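Local atomic coordinates of putative Acetyltransferase (Pyrococcus horikoshii, PDB entry 3DDD), a protein that binds coenzyme A and, as a member of the GNAT family, probably transfers acyl groups other than amino-acyl groups. Residues 30-38 against 47-55; 147-155 against 249-257. One frame throughout, in Å; residues are numbered along the deposited sequence.

From the N terminus the chain first passes through helix 30-41 and, after a short connection, enters helix 47-60, which crosses it steeply, so contact 1 closes a short loop of eight residues near the start of the coenzyme A-binding GNAT region. The chain then runs on through the strands and helices of that region to strand 140-149, where contact 2 opens. Its second half comes only after 93 intervening residues, at the last turn of helix 246-252 and the residues after it, and it thereby ties the exit of one strand to the turn leading into strand 258-267. The two loops follow each other without nesting or crossing. Their centres lie about 29 Å apart, and their nearest atoms stay about 7 Å from each other.

Contact 1 (30-38 against 47-55); sequences IEDMVSIFI and RESVKSSFE
Helices 30-38 and 47-55 pack through an apolar interface edged by a salt bridge, forming a steep helix-helix crossing in the N-terminal part of the GNAT region. Their axes approach to 9.3 Å at 121°. Three side chains act as knobs into holes: Val34 sits among Arg47, Val50, Lys51 and Phe54; Phe54 among Ile30, Met33, Val34 and Phe37; Arg47 among Glu31, Val34, Ser35 and Ile38. Phe54 turns its edge to the first helix, with CE2 close to Met33 O and CZ 3.6 Å from Phe37 CB. It meets the face of Phe37 in an offset edge-to-face pair, the planes at 85°. Val50 CG1 lies over one face of Phe54, toward the rim, and also reaches Phe37 CD2 at 3.4 Å. Ile30 CD1 touches Phe54 CB from the other end of the interface. With CG1 of Val34 anti to the backbone N (chi1 173°), that methyl stands over the centre of the Arg47 guanidinium, while CG2 presses on Lys51 CA at 3.6 Å. In the guanidinium plane, Arg47 grips Glu31 OE1 side-on with NH2 (3.1 Å) and NE (3.3 Å). Arg47 NH2 also gives a straighter bond to Ser35 OG, 3.1 Å long. Glu31 OE2 lies against CD of Lys51, and Lys51 NZ makes its salt bridge with Glu55 OE2 instead; Glu55 in turn pairs with Arg193. Met33 rests on strands 65-70 and 73-82, and Phe37 stacks with Tyr41 farther along its own helix; the side chain of Phe37 lies about 7 Å from the bound coenzyme A. The chemistry is thus divided: aromatic and branched apolar groups fill the middle, while two bonds to Glu31 OE1 and one to Ser35 fix the rotation of a guanidinium with a methyl over one face.

Contact 2 (147-155 against 249-257); sequences RYELMERPI and LELIKIFKP
The Phe255 ring is clasped between Pro154 and Leu150. Pro154 CG stands over the centre of one face, 3.9 Å from the ring centroid in a CH-pi contact; Leu150 CD1 covers the opposite face toward the rim, and Ile252 O lies in plane at the edge. This ring is placed by a first torsion that sets CG of Phe255 anti to the carbonyl carbon (chi1 -65°). In one of the two conformers of Ile252, its CD1 stands over one face of the Tyr148 ring, 3.4 Å from Tyr148 CG, with Pro257 CB approaching obliquely. The backbones are joined at Phe255 O, which accepts from Met151 N and Glu152 N, each at 3.1 Å, from opposite faces of its carbonyl plane. Two CA-H...O contacts flank this pair, Pro257 CA to Glu149 O and Phe255 CA to Glu152 O. An alanine in place of Phe255 would probably open a gap between Pro154 and Leu150 and leave the proline ring without its aromatic partner. Nearer the solvent, Glu152 OE2 and Lys256 NZ come within 4.3 Å, short of a salt bridge. The contact lies away from the coenzyme A site. Strand 140-149 pairs with strands 238-242 and 258-267, while Phe255 meets Phe232 and Leu228, and Pro154 rests on Leu229, so helix 221-233 backs the turn between helix 246-252 and strand 258-267.

Contact 1 (30-38 against 47-55)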
ATOM      1  N   ILE A  30      11.991  -7.332  12.128  1.00 36.66           N
ATOM      2  CA  ILE A  30      11.274  -7.810  10.930  1.00 38.23           C
ATOM      3  C   ILE A  30      10.509  -9.103  11.194  1.00 37.13           C
ATOM      4  O   ILE A  30       9.360  -9.240  10.781  1.00 38.26           O
ATOM      5  CB  ILE A  30      12.227  -7.965   9.692  1.00 39.63           C
ATOM      6  CG1 ILE A  30      12.588  -6.591   9.130  1.00 43.52           C
ATOM      7  CG2 ILE A  30      11.572  -8.743   8.532  1.00 37.66           C
ATOM      8  CD1 ILE A  30      11.528  -6.027   8.214  1.00 45.03           C
ATOM      9  N   GLU A  31      11.128 -10.039  11.898  1.00 38.64           N
ATOM     10  CA  GLU A  31      10.474 -11.309  12.151  1.00 39.55           C
ATOM     11  C   GLU A  31       9.198 -11.097  12.981  1.00 38.10           C
ATOM     12  O   GLU A  31       8.140 -11.654  12.661  1.00 34.29           O
ATOM     13  CB  GLU A  31      11.428 -12.317  12.794  1.00 41.25           C
ATOM     14  CG  GLU A  31      12.581 -12.860  11.839  1.00 47.36           C
ATOM     15  CD  GLU A  31      12.098 -13.445  10.477  1.00 54.19           C
ATOM     16  OE1 GLU A  31      10.926 -13.874  10.344  1.00 63.57           O
ATOM     17  OE2 GLU A  31      12.899 -13.469   9.512  1.00 51.48           O
ATOM     18  N   ASP A  32       9.289 -10.272  14.020  1.00 34.04           N
ATOM     19  CA  ASP A  32       8.110  -9.962  14.821  1.00 33.27           C
ATOM     20  C   ASP A  32       7.018  -9.273  14.014  1.00 33.03           C
ATOM     21  O   ASP A  32       5.838  -9.578  14.171  1.00 34.41           O
ATOM     22  CB  ASP A  32       8.489  -9.113  16.051  1.00 33.60           C
ATOM     23  CG  ASP A  32       9.321  -9.886  17.055  1.00 37.25           C
ATOM     24  OD1 ASP A  32       9.448 -11.126  16.897  1.00 35.38           O
ATOM     25  OD2 ASP A  32       9.814  -9.265  18.017  1.00 45.84           O
HETATM   26  N   MSE A  33       7.393  -8.337  13.159  1.00 33.52           N
HETATM   27  CA  MSE A  33       6.393  -7.635  12.366  1.00 36.38           C
HETATM   28  C   MSE A  33       5.670  -8.665  11.509  1.00 35.99           C
HETATM   29  O   MSE A  33       4.432  -8.652  11.408  1.00 33.73           O
HETATM   30  CB  MSE A  33       7.048  -6.562  11.479  1.00 35.74           C
HETATM   31  CG  MSE A  33       7.670  -5.431  12.272  1.00 39.81           C
HETATM   32 SE   MSE A  33       8.962  -4.357  11.309  0.75 36.45          SE
HETATM   33  CE  MSE A  33       7.880  -3.745   9.831  1.00 27.95           C
ATOM     34  N   VAL A  34       6.456  -9.540  10.878  1.00 33.81           N
ATOM     35  CA  VAL A  34       5.913 -10.577  10.011  1.00 33.34           C
ATOM     36  C   VAL A  34       4.955 -11.502  10.751  1.00 34.66           C
ATOM     37  O   VAL A  34       3.898 -11.865  10.226  1.00 36.59           O
ATOM     38  CB  VAL A  34       7.015 -11.414   9.339  1.00 33.92           C
ATOM     39  CG1 VAL A  34       6.374 -12.597   8.574  1.00 29.65           C
ATOM     40  CG2 VAL A  34       7.849 -10.535   8.351  1.00 30.67           C
ATOM     41  N   SER A  35       5.315 -11.878  11.975  1.00 35.75           N
ATOM     42  CA  SER A  35       4.465 -12.734  12.817  1.00 36.20           C
ATOM     43  C   SER A  35       3.146 -12.053  13.198  1.00 35.41           C
ATOM     44  O   SER A  35       2.078 -12.665  13.133  1.00 35.63           O
ATOM     45  CB  SER A  35       5.216 -13.121  14.087  1.00 36.85           C
ATOM     46  OG  SER A  35       6.288 -13.997  13.755  1.00 37.00           O
ATOM     47  N   ILE A  36       3.222 -10.783  13.572  1.00 34.41           N
ATOM     48  CA  ILE A  36       2.018 -10.007  13.832  1.00 34.90           C
ATOM     49  C   ILE A  36       1.136 -10.009  12.601  1.00 37.45           C
ATOM     50  O   ILE A  36      -0.087 -10.259  12.704  1.00 38.89           O
ATOM     51  CB  ILE A  36       2.303  -8.552  14.240  1.00 32.99           C
ATOM     52  CG1 ILE A  36       2.942  -8.514  15.631  1.00 32.30           C
ATOM     53  CG2 ILE A  36       1.008  -7.767  14.261  1.00 26.02           C
ATOM     54  CD1 ILE A  36       3.898  -7.402  15.820  1.00 25.01           C
ATOM     55  N   PHE A  37       1.746  -9.751  11.440  1.00 38.07           N
ATOM     56  CA  PHE A  37       0.967  -9.571  10.215  1.00 38.32           C
ATOM     57  C   PHE A  37       0.253 -10.864   9.810  1.00 38.46           C
ATOM     58  O   PHE A  37      -0.894 -10.819   9.445  1.00 36.79           O
ATOM     59  CB  PHE A  37       1.815  -9.050   9.059  1.00 36.82           C
ATOM     60  CG  PHE A  37       1.079  -9.022   7.760  1.00 36.90           C
ATOM     61  CD1 PHE A  37       0.338  -7.920   7.397  1.00 39.80           C
ATOM     62  CD2 PHE A  37       1.094 -10.120   6.911  1.00 39.90           C
ATOM     63  CE1 PHE A  37      -0.353  -7.897   6.194  1.00 40.56           C
ATOM     64  CE2 PHE A  37       0.412 -10.103   5.718  1.00 34.18           C
ATOM     65  CZ  PHE A  37      -0.312  -9.001   5.355  1.00 38.54           C
ATOM     66  N   ILE A  38       0.949 -11.998   9.917  1.00 40.70           N
ATOM     67  CA  ILE A  38       0.444 -13.305   9.516  1.00 38.46           C
ATOM     68  C   ILE A  38      -0.698 -13.758  10.433  1.00 38.92           C
ATOM     69  O   ILE A  38      -1.692 -14.305   9.964  1.00 39.54           O
ATOM     70  CB  ILE A  38       1.608 -14.346   9.511  1.00 38.28           C
ATOM     71  CG1 ILE A  38       2.509 -14.123   8.282  1.00 34.96           C
ATOM     72  CG2 ILE A  38       1.086 -15.767   9.517  1.00 35.22           C
ATOM     73  CD1 ILE A  38       3.753 -15.013   8.312  1.00 41.59           C
ATOM     74  N   ARG A  47       6.018 -17.226   4.239  1.00 44.46           N
ATOM     75  CA  ARG A  47       6.542 -16.204   5.135  1.00 44.94           C
ATOM     76  C   ARG A  47       7.421 -15.148   4.444  1.00 45.23           C
ATOM     77  O   ARG A  47       7.242 -13.933   4.624  1.00 43.58           O
ATOM     78  CB  ARG A  47       7.384 -16.899   6.211  1.00 45.84           C
ATOM     79  CG  ARG A  47       7.025 -16.537   7.626  1.00 48.52           C
ATOM     80  CD  ARG A  47       8.119 -16.923   8.590  1.00 46.03           C
ATOM     81  NE  ARG A  47       8.440 -15.834   9.517  1.00 49.09           N
ATOM     82  CZ  ARG A  47       7.682 -15.458  10.541  1.00 45.85           C
ATOM     83  NH1 ARG A  47       6.528 -16.066  10.785  1.00 44.05           N
ATOM     84  NH2 ARG A  47       8.077 -14.459  11.323  1.00 40.67           N
ATOM     85  N   GLU A  48       8.382 -15.644   3.676  1.00 44.54           N
ATOM     86  CA  GLU A  48       9.351 -14.850   2.945  1.00 44.76           C
ATOM     87  C   GLU A  48       8.683 -13.754   2.136  1.00 43.95           C
ATOM     88  O   GLU A  48       9.216 -12.676   1.927  1.00 44.61           O
ATOM     89  CB  GLU A  48      10.137 -15.798   2.018  1.00 46.23           C
ATOM     90  CG  GLU A  48      11.299 -15.168   1.260  1.00 47.85           C
ATOM     91  CD  GLU A  48      10.859 -14.330   0.069  1.00 52.99           C
ATOM     92  OE1 GLU A  48       9.773 -14.598  -0.502  1.00 48.94           O
ATOM     93  OE2 GLU A  48      11.613 -13.393  -0.287  1.00 56.75           O
ATOM     94  N   SER A  49       7.495 -14.042   1.665  1.00 46.85           N
ATOM     95  CA  SER A  49       6.718 -13.068   0.931  1.00 46.38           C
ATOM     96  C   SER A  49       6.535 -11.786   1.757  1.00 46.56           C
ATOM     97  O   SER A  49       6.782 -10.671   1.277  1.00 48.18           O
ATOM     98  CB  SER A  49       5.367 -13.705   0.604  1.00 47.62           C
ATOM     99  OG  SER A  49       4.809 -13.071  -0.503  1.00 58.50           O
ATOM    100  N   VAL A  50       6.082 -11.958   3.001  1.00 45.80           N
ATOM    101  CA  VAL A  50       5.800 -10.839   3.915  1.00 42.14           C
ATOM    102  C   VAL A  50       7.116 -10.189   4.368  1.00 41.24           C
ATOM    103  O   VAL A  50       7.215  -8.975   4.412  1.00 42.98           O
ATOM    104  CB  VAL A  50       4.980 -11.293   5.170  1.00 42.05           C
ATOM    105  CG1 VAL A  50       4.404 -10.086   5.943  1.00 35.63           C
ATOM    106  CG2 VAL A  50       3.852 -12.252   4.758  1.00 43.36           C
ATOM    107  N   LYS A  51       8.125 -10.999   4.665  1.00 39.63           N
ATOM    108  CA  LYS A  51       9.422 -10.497   5.114  1.00 42.20           C
ATOM    109  C   LYS A  51      10.043  -9.526   4.094  1.00 43.86           C
ATOM    110  O   LYS A  51      10.504  -8.443   4.439  1.00 44.51           O
ATOM    111  CB  LYS A  51      10.388 -11.661   5.377  1.00 41.95           C
ATOM    112  CG  LYS A  51      11.778 -11.172   5.758  1.00 47.66           C
ATOM    113  CD  LYS A  51      12.522 -12.113   6.675  1.00 53.47           C
ATOM    114  CE  LYS A  51      13.689 -12.773   5.988  1.00 64.54           C
ATOM    115  NZ  LYS A  51      14.858 -11.864   5.970  1.00 63.47           N
ATOM    116  N   SER A  52      10.039  -9.920   2.829  1.00 44.76           N
ATOM    117  CA  SER A  52      10.583  -9.076   1.783  1.00 44.75           C
ATOM    118  C   SER A  52       9.772  -7.804   1.595  1.00 42.58           C
ATOM    119  O   SER A  52      10.335  -6.737   1.350  1.00 41.73           O
ATOM    120  CB  SER A  52      10.684  -9.864   0.482  1.00 46.68           C
ATOM    121  OG  SER A  52      11.607 -10.921   0.687  1.00 43.98           O
ATOM    122  N   SER A  53       8.458  -7.901   1.740  1.00 40.64           N
ATOM    123  CA  SER A  53       7.608  -6.723   1.614  1.00 40.01           C
ATOM    124  C   SER A  53       7.941  -5.701   2.708  1.00 38.90           C
ATOM    125  O   SER A  53       8.008  -4.519   2.451  1.00 42.25           O
ATOM    126  CB  SER A  53       6.140  -7.129   1.694  1.00 42.03           C
ATOM    127  OG  SER A  53       5.300  -6.047   1.369  1.00 47.41           O
ATOM    128  N   PHE A  54       8.184  -6.174   3.925  1.00 39.03           N
ATOM    129  CA  PHE A  54       8.430  -5.319   5.067  1.00 37.31           C
ATOM    130  C   PHE A  54       9.837  -4.736   5.080  1.00 37.06           C
ATOM    131  O   PHE A  54      10.037  -3.627   5.564  1.00 36.54           O
ATOM    132  CB  PHE A  54       8.209  -6.092   6.373  1.00 39.43           C
ATOM    133  CG  PHE A  54       6.769  -6.335   6.729  1.00 37.36           C
ATOM    134  CD1 PHE A  54       5.721  -5.824   5.964  1.00 39.84           C
ATOM    135  CD2 PHE A  54       6.468  -7.063   7.867  1.00 35.12           C
ATOM    136  CE1 PHE A  54       4.404  -6.042   6.330  1.00 46.20           C
ATOM    137  CE2 PHE A  54       5.159  -7.284   8.240  1.00 41.15           C
ATOM    138  CZ  PHE A  54       4.123  -6.757   7.499  1.00 37.90           C
ATOM    139  N   GLU A  55      10.814  -5.476   4.569  1.00 36.26           N
ATOM    140  CA  GLU A  55      12.117  -4.901   4.330  1.00 37.64           C
ATOM    141  C   GLU A  55      12.014  -3.667   3.393  1.00 37.73           C
ATOM    142  O   GLU A  55      12.699  -2.657   3.579  1.00 38.36           O
ATOM    143  CB  GLU A  55      13.057  -5.965   3.758  1.00 37.20           C
ATOM    144  CG  GLU A  55      13.371  -7.054   4.767  1.00 37.52           C
ATOM    145  CD  GLU A  55      14.214  -8.231   4.252  1.00 41.12           C
ATOM    146  OE1 GLU A  55      14.491  -8.371   3.048  1.00 43.37           O
ATOM    147  OE2 GLU A  55      14.605  -9.053   5.102  1.00 54.45           O
TER

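Contact 2 (147-155 against 249-257)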
ATOM      1  N   ARG A 147      -9.433  -5.194  -5.091  0.50 33.28           N
ATOM      2  CA  ARG A 147      -8.375  -6.139  -5.434  0.50 32.83           C
ATOM      3  C   ARG A 147      -8.984  -7.261  -6.284  0.50 34.13           C
ATOM      4  O   ARG A 147      -9.912  -7.946  -5.837  0.50 32.41           O
ATOM      5  CB  ARG A 147      -7.750  -6.689  -4.136  0.50 32.65           C
ATOM      6  CG  ARG A 147      -6.495  -7.585  -4.283  0.50 34.84           C
ATOM      7  CD  ARG A 147      -5.983  -8.077  -2.891  0.50 33.34           C
ATOM      8  NE  ARG A 147      -4.853  -7.308  -2.329  0.50 41.46           N
ATOM      9  CZ  ARG A 147      -4.600  -7.130  -1.021  0.50 41.94           C
ATOM     10  NH1 ARG A 147      -5.402  -7.632  -0.066  0.50 38.67           N
ATOM     11  NH2 ARG A 147      -3.537  -6.411  -0.656  0.50 24.37           N
ATOM     12  N   TYR A 148      -8.477  -7.416  -7.512  1.00 34.22           N
ATOM     13  CA  TYR A 148      -8.949  -8.422  -8.461  1.00 33.28           C
ATOM     14  C   TYR A 148      -7.822  -9.362  -8.770  1.00 33.28           C
ATOM     15  O   TYR A 148      -6.682  -8.936  -8.848  1.00 32.04           O
ATOM     16  CB  TYR A 148      -9.416  -7.782  -9.778  1.00 33.01           C
ATOM     17  CG  TYR A 148     -10.785  -7.149  -9.666  1.00 29.65           C
ATOM     18  CD1 TYR A 148     -11.933  -7.929  -9.702  1.00 34.52           C
ATOM     19  CD2 TYR A 148     -10.930  -5.775  -9.494  1.00 30.75           C
ATOM     20  CE1 TYR A 148     -13.189  -7.367  -9.606  1.00 34.09           C
ATOM     21  CE2 TYR A 148     -12.183  -5.195  -9.404  1.00 37.81           C
ATOM     22  CZ  TYR A 148     -13.309  -5.998  -9.458  1.00 37.67           C
ATOM     23  OH  TYR A 148     -14.549  -5.428  -9.343  1.00 39.14           O
ATOM     24  N   GLU A 149      -8.148 -10.639  -8.947  1.00 31.56           N
ATOM     25  CA  GLU A 149      -7.189 -11.613  -9.413  1.00 32.77           C
ATOM     26  C   GLU A 149      -7.556 -11.885 -10.862  1.00 33.48           C
ATOM     27  O   GLU A 149      -8.728 -12.083 -11.178  1.00 34.80           O
ATOM     28  CB  GLU A 149      -7.254 -12.913  -8.602  1.00 31.18           C
ATOM     29  CG  GLU A 149      -6.131 -13.850  -8.906  1.00 32.51           C
ATOM     30  CD  GLU A 149      -6.284 -15.226  -8.258  1.00 30.03           C
ATOM     31  OE1 GLU A 149      -6.744 -15.325  -7.109  1.00 36.81           O
ATOM     32  OE2 GLU A 149      -5.946 -16.218  -8.915  1.00 38.70           O
ATOM     33  N   LEU A 150      -6.541 -11.908 -11.719  1.00 30.83           N
ATOM     34  CA  LEU A 150      -6.691 -12.017 -13.159  1.00 30.77           C
ATOM     35  C   LEU A 150      -6.486 -13.503 -13.478  1.00 29.48           C
ATOM     36  O   LEU A 150      -5.454 -14.061 -13.141  1.00 29.45           O
ATOM     37  CB  LEU A 150      -5.615 -11.153 -13.863  1.00 31.52           C
ATOM     38  CG  LEU A 150      -5.468  -9.661 -13.506  1.00 30.44           C
ATOM     39  CD1 LEU A 150      -4.294  -8.984 -14.235  1.00 23.84           C
ATOM     40  CD2 LEU A 150      -6.751  -8.900 -13.753  1.00 28.35           C
HETATM   41  N   MSE A 151      -7.494 -14.144 -14.050  1.00 26.76           N
HETATM   42  CA  MSE A 151      -7.550 -15.607 -14.066  1.00 28.84           C
HETATM   43  C   MSE A 151      -7.051 -16.219 -15.363  1.00 30.62           C
HETATM   44  O   MSE A 151      -6.398 -17.247 -15.320  1.00 34.60           O
HETATM   45  CB  MSE A 151      -8.972 -16.110 -13.802  1.00 25.72           C
HETATM   46  CG  MSE A 151      -9.596 -15.673 -12.455  1.00 29.46           C
HETATM   47 SE   MSE A 151      -8.432 -15.828 -10.903  0.75 27.85          SE
HETATM   48  CE  MSE A 151      -8.264 -17.782 -10.905  1.00 16.68           C
ATOM     49  N   GLU A 152      -7.352 -15.592 -16.501  1.00 32.01           N
ATOM     50  CA  GLU A 152      -7.018 -16.173 -17.790  1.00 36.20           C
ATOM     51  C   GLU A 152      -6.299 -15.218 -18.717  1.00 33.78           C
ATOM     52  O   GLU A 152      -6.590 -14.024 -18.745  1.00 31.55           O
ATOM     53  CB  GLU A 152      -8.274 -16.721 -18.478  1.00 35.96           C
ATOM     54  CG  GLU A 152      -8.877 -17.871 -17.669  1.00 42.95           C
ATOM     55  CD  GLU A 152      -9.966 -18.613 -18.401  1.00 43.42           C
ATOM     56  OE1 GLU A 152      -9.737 -19.054 -19.562  1.00 53.90           O
ATOM     57  OE2 GLU A 152     -11.037 -18.767 -17.774  1.00 42.52           O
ATOM     58  N   ARG A 153      -5.368 -15.784 -19.480  0.50 33.66           N
ATOM     59  CA  ARG A 153      -4.580 -15.060 -20.478  0.50 34.47           C
ATOM     60  C   ARG A 153      -5.472 -14.752 -21.688  0.50 33.29           C
ATOM     61  O   ARG A 153      -5.963 -15.669 -22.360  0.50 30.75           O
ATOM     62  CB  ARG A 153      -3.382 -15.930 -20.898  0.50 33.57           C
ATOM     63  CG  ARG A 153      -2.404 -15.314 -21.888  0.50 33.53           C
ATOM     64  CD  ARG A 153      -1.502 -16.368 -22.590  0.50 34.68           C
ATOM     65  NE  ARG A 153      -1.142 -15.885 -23.924  0.50 39.05           N
ATOM     66  CZ  ARG A 153      -1.715 -16.254 -25.069  0.50 39.26           C
ATOM     67  NH1 ARG A 153      -2.659 -17.195 -25.102  0.50 44.48           N
ATOM     68  NH2 ARG A 153      -1.316 -15.690 -26.206  0.50 38.60           N
ATOM     69  N   PRO A 154      -5.715 -13.461 -21.958  1.00 34.48           N
ATOM     70  CA  PRO A 154      -6.363 -13.137 -23.237  1.00 33.62           C
ATOM     71  C   PRO A 154      -5.533 -13.636 -24.433  1.00 34.06           C
ATOM     72  O   PRO A 154      -4.313 -13.581 -24.416  1.00 35.14           O
ATOM     73  CB  PRO A 154      -6.433 -11.610 -23.211  1.00 30.93           C
ATOM     74  CG  PRO A 154      -6.407 -11.249 -21.818  1.00 30.19           C
ATOM     75  CD  PRO A 154      -5.461 -12.248 -21.161  1.00 35.61           C
ATOM     76  N   ILE A 155      -6.206 -14.150 -25.445  1.00 38.20           N
ATOM     77  CA  ILE A 155      -5.566 -14.591 -26.682  1.00 40.74           C
ATOM     78  C   ILE A 155      -5.443 -13.356 -27.555  1.00 43.11           C
ATOM     79  O   ILE A 155      -6.368 -12.988 -28.268  1.00 46.77           O
ATOM     80  CB  ILE A 155      -6.431 -15.640 -27.402  1.00 40.08           C
ATOM     81  CG1 ILE A 155      -6.619 -16.874 -26.527  1.00 39.27           C
ATOM     82  CG2 ILE A 155      -5.831 -16.039 -28.741  1.00 46.15           C
ATOM     83  CD1 ILE A 155      -7.494 -17.903 -27.194  1.00 39.32           C
ATOM     84  N   LEU A 249     -12.186  -1.033 -14.558  1.00 38.51           N
ATOM     85  CA  LEU A 249     -13.055  -2.205 -14.414  1.00 40.54           C
ATOM     86  C   LEU A 249     -13.354  -2.887 -15.735  1.00 40.21           C
ATOM     87  O   LEU A 249     -13.449  -4.102 -15.788  1.00 38.11           O
ATOM     88  CB  LEU A 249     -14.404  -1.814 -13.785  1.00 43.51           C
ATOM     89  CG  LEU A 249     -14.507  -1.134 -12.392  1.00 55.50           C
ATOM     90  CD1 LEU A 249     -13.257  -1.397 -11.528  1.00 63.26           C
ATOM     91  CD2 LEU A 249     -14.820   0.375 -12.457  1.00 52.29           C
ATOM     92  N   GLU A 250     -13.537  -2.096 -16.795  1.00 40.89           N
ATOM     93  CA  GLU A 250     -13.788  -2.644 -18.135  1.00 40.32           C
ATOM     94  C   GLU A 250     -12.534  -3.288 -18.706  1.00 39.43           C
ATOM     95  O   GLU A 250     -12.612  -4.287 -19.376  1.00 40.33           O
ATOM     96  CB  GLU A 250     -14.269  -1.541 -19.086  1.00 40.24           C
ATOM     97  CG  GLU A 250     -14.709  -2.030 -20.476  1.00 45.87           C
ATOM     98  CD  GLU A 250     -15.945  -2.960 -20.447  1.00 58.91           C
ATOM     99  OE1 GLU A 250     -16.739  -2.923 -19.463  1.00 56.86           O
ATOM    100  OE2 GLU A 250     -16.115  -3.721 -21.431  1.00 61.43           O
ATOM    101  N   LEU A 251     -11.385  -2.679 -18.434  1.00 40.47           N
ATOM    102  CA  LEU A 251     -10.084  -3.129 -18.920  1.00 41.12           C
ATOM    103  C   LEU A 251      -9.806  -4.562 -18.484  1.00 39.22           C
ATOM    104  O   LEU A 251      -9.381  -5.402 -19.270  1.00 41.86           O
ATOM    105  CB  LEU A 251      -8.976  -2.197 -18.357  1.00 41.37           C
ATOM    106  CG  LEU A 251      -7.506  -2.515 -18.709  1.00 45.16           C
ATOM    107  CD1 LEU A 251      -7.103  -1.884 -20.029  1.00 43.68           C
ATOM    108  CD2 LEU A 251      -6.550  -2.070 -17.584  1.00 41.13           C
ATOM    109  N   ILE A 252     -10.030  -4.855 -17.214  0.50 35.74           N
ATOM    110  CA  ILE A 252      -9.608  -6.152 -16.671  0.50 32.69           C
ATOM    111  C   ILE A 252     -10.545  -7.304 -17.030  0.50 34.57           C
ATOM    112  O   ILE A 252     -10.177  -8.465 -16.870  0.50 33.79           O
ATOM    113  CB  ILE A 252      -9.355  -6.083 -15.155  0.50 31.32           C
ATOM    114  CG1 ILE A 252     -10.634  -5.724 -14.385  0.50 28.82           C
ATOM    115  CG2 ILE A 252      -8.246  -5.065 -14.885  0.50 27.52           C
ATOM    116  CD1 ILE A 252     -10.612  -6.189 -12.940  0.50 24.34           C
ATOM    117  N   LYS A 253     -11.727  -6.984 -17.559  1.00 37.99           N
ATOM    118  CA  LYS A 253     -12.716  -7.997 -17.885  1.00 38.97           C
ATOM    119  C   LYS A 253     -12.212  -9.064 -18.831  1.00 35.50           C
ATOM    120  O   LYS A 253     -12.631 -10.206 -18.723  1.00 34.57           O
ATOM    121  CB  LYS A 253     -13.990  -7.350 -18.440  1.00 40.07           C
ATOM    122  CG  LYS A 253     -14.829  -6.660 -17.351  1.00 48.09           C
ATOM    123  CD  LYS A 253     -16.121  -5.956 -17.917  1.00 46.33           C
ATOM    124  CE  LYS A 253     -17.002  -5.398 -16.770  1.00 51.32           C
ATOM    125  NZ  LYS A 253     -17.957  -4.362 -17.250  1.00 54.80           N
ATOM    126  N   ILE A 254     -11.304  -8.726 -19.737  1.00 35.24           N
ATOM    127  CA  ILE A 254     -10.792  -9.753 -20.677  1.00 36.47           C
ATOM    128  C   ILE A 254      -9.948 -10.840 -19.975  1.00 35.94           C
ATOM    129  O   ILE A 254      -9.638 -11.877 -20.567  1.00 36.56           O
ATOM    130  CB  ILE A 254      -9.986  -9.141 -21.868  1.00 37.23           C
ATOM    131  CG1 ILE A 254      -8.847  -8.238 -21.362  1.00 38.49           C
ATOM    132  CG2 ILE A 254     -10.923  -8.376 -22.775  1.00 37.41           C
ATOM    133  CD1 ILE A 254      -7.906  -7.789 -22.442  1.00 35.52           C
ATOM    134  N   PHE A 255      -9.579 -10.592 -18.723  1.00 34.90           N
ATOM    135  CA  PHE A 255      -8.840 -11.569 -17.926  1.00 33.16           C
ATOM    136  C   PHE A 255      -9.798 -12.438 -17.093  1.00 31.89           C
ATOM    137  O   PHE A 255      -9.369 -13.257 -16.309  1.00 30.56           O
ATOM    138  CB  PHE A 255      -7.845 -10.847 -17.008  1.00 31.35           C
ATOM    139  CG  PHE A 255      -6.750 -10.110 -17.745  1.00 28.09           C
ATOM    140  CD1 PHE A 255      -6.916  -8.802 -18.152  1.00 31.33           C
ATOM    141  CD2 PHE A 255      -5.528 -10.723 -17.978  1.00 36.01           C
ATOM    142  CE1 PHE A 255      -5.898  -8.121 -18.812  1.00 32.09           C
ATOM    143  CE2 PHE A 255      -4.499 -10.066 -18.642  1.00 29.99           C
ATOM    144  CZ  PHE A 255      -4.688  -8.756 -19.066  1.00 36.39           C
ATOM    145  N   LYS A 256     -11.102 -12.228 -17.234  1.00 33.85           N
ATOM    146  CA  LYS A 256     -12.080 -13.010 -16.505  1.00 33.82           C
ATOM    147  C   LYS A 256     -11.758 -12.904 -15.032  1.00 34.38           C
ATOM    148  O   LYS A 256     -11.500 -13.908 -14.371  1.00 31.36           O
ATOM    149  CB  LYS A 256     -12.011 -14.479 -16.931  1.00 35.88           C
ATOM    150  CG  LYS A 256     -12.016 -14.733 -18.442  1.00 37.65           C
ATOM    151  CD  LYS A 256     -13.362 -15.051 -18.948  1.00 40.33           C
ATOM    152  CE  LYS A 256     -13.324 -15.356 -20.464  1.00 49.03           C
ATOM    153  NZ  LYS A 256     -13.459 -16.798 -20.763  1.00 39.21           N
ATOM    154  N   PRO A 257     -11.770 -11.688 -14.504  1.00 33.82           N
ATOM    155  CA  PRO A 257     -11.233 -11.480 -13.172  1.00 32.33           C
ATOM    156  C   PRO A 257     -12.094 -12.042 -12.035  1.00 33.14           C
ATOM    157  O   PRO A 257     -13.275 -12.280 -12.197  1.00 34.22           O
ATOM    158  CB  PRO A 257     -11.138  -9.955 -13.080  1.00 33.47           C
ATOM    159  CG  PRO A 257     -12.228  -9.474 -13.894  1.00 29.40           C
ATOM    160  CD  PRO A 257     -12.311 -10.444 -15.069  1.00 36.94           C
TER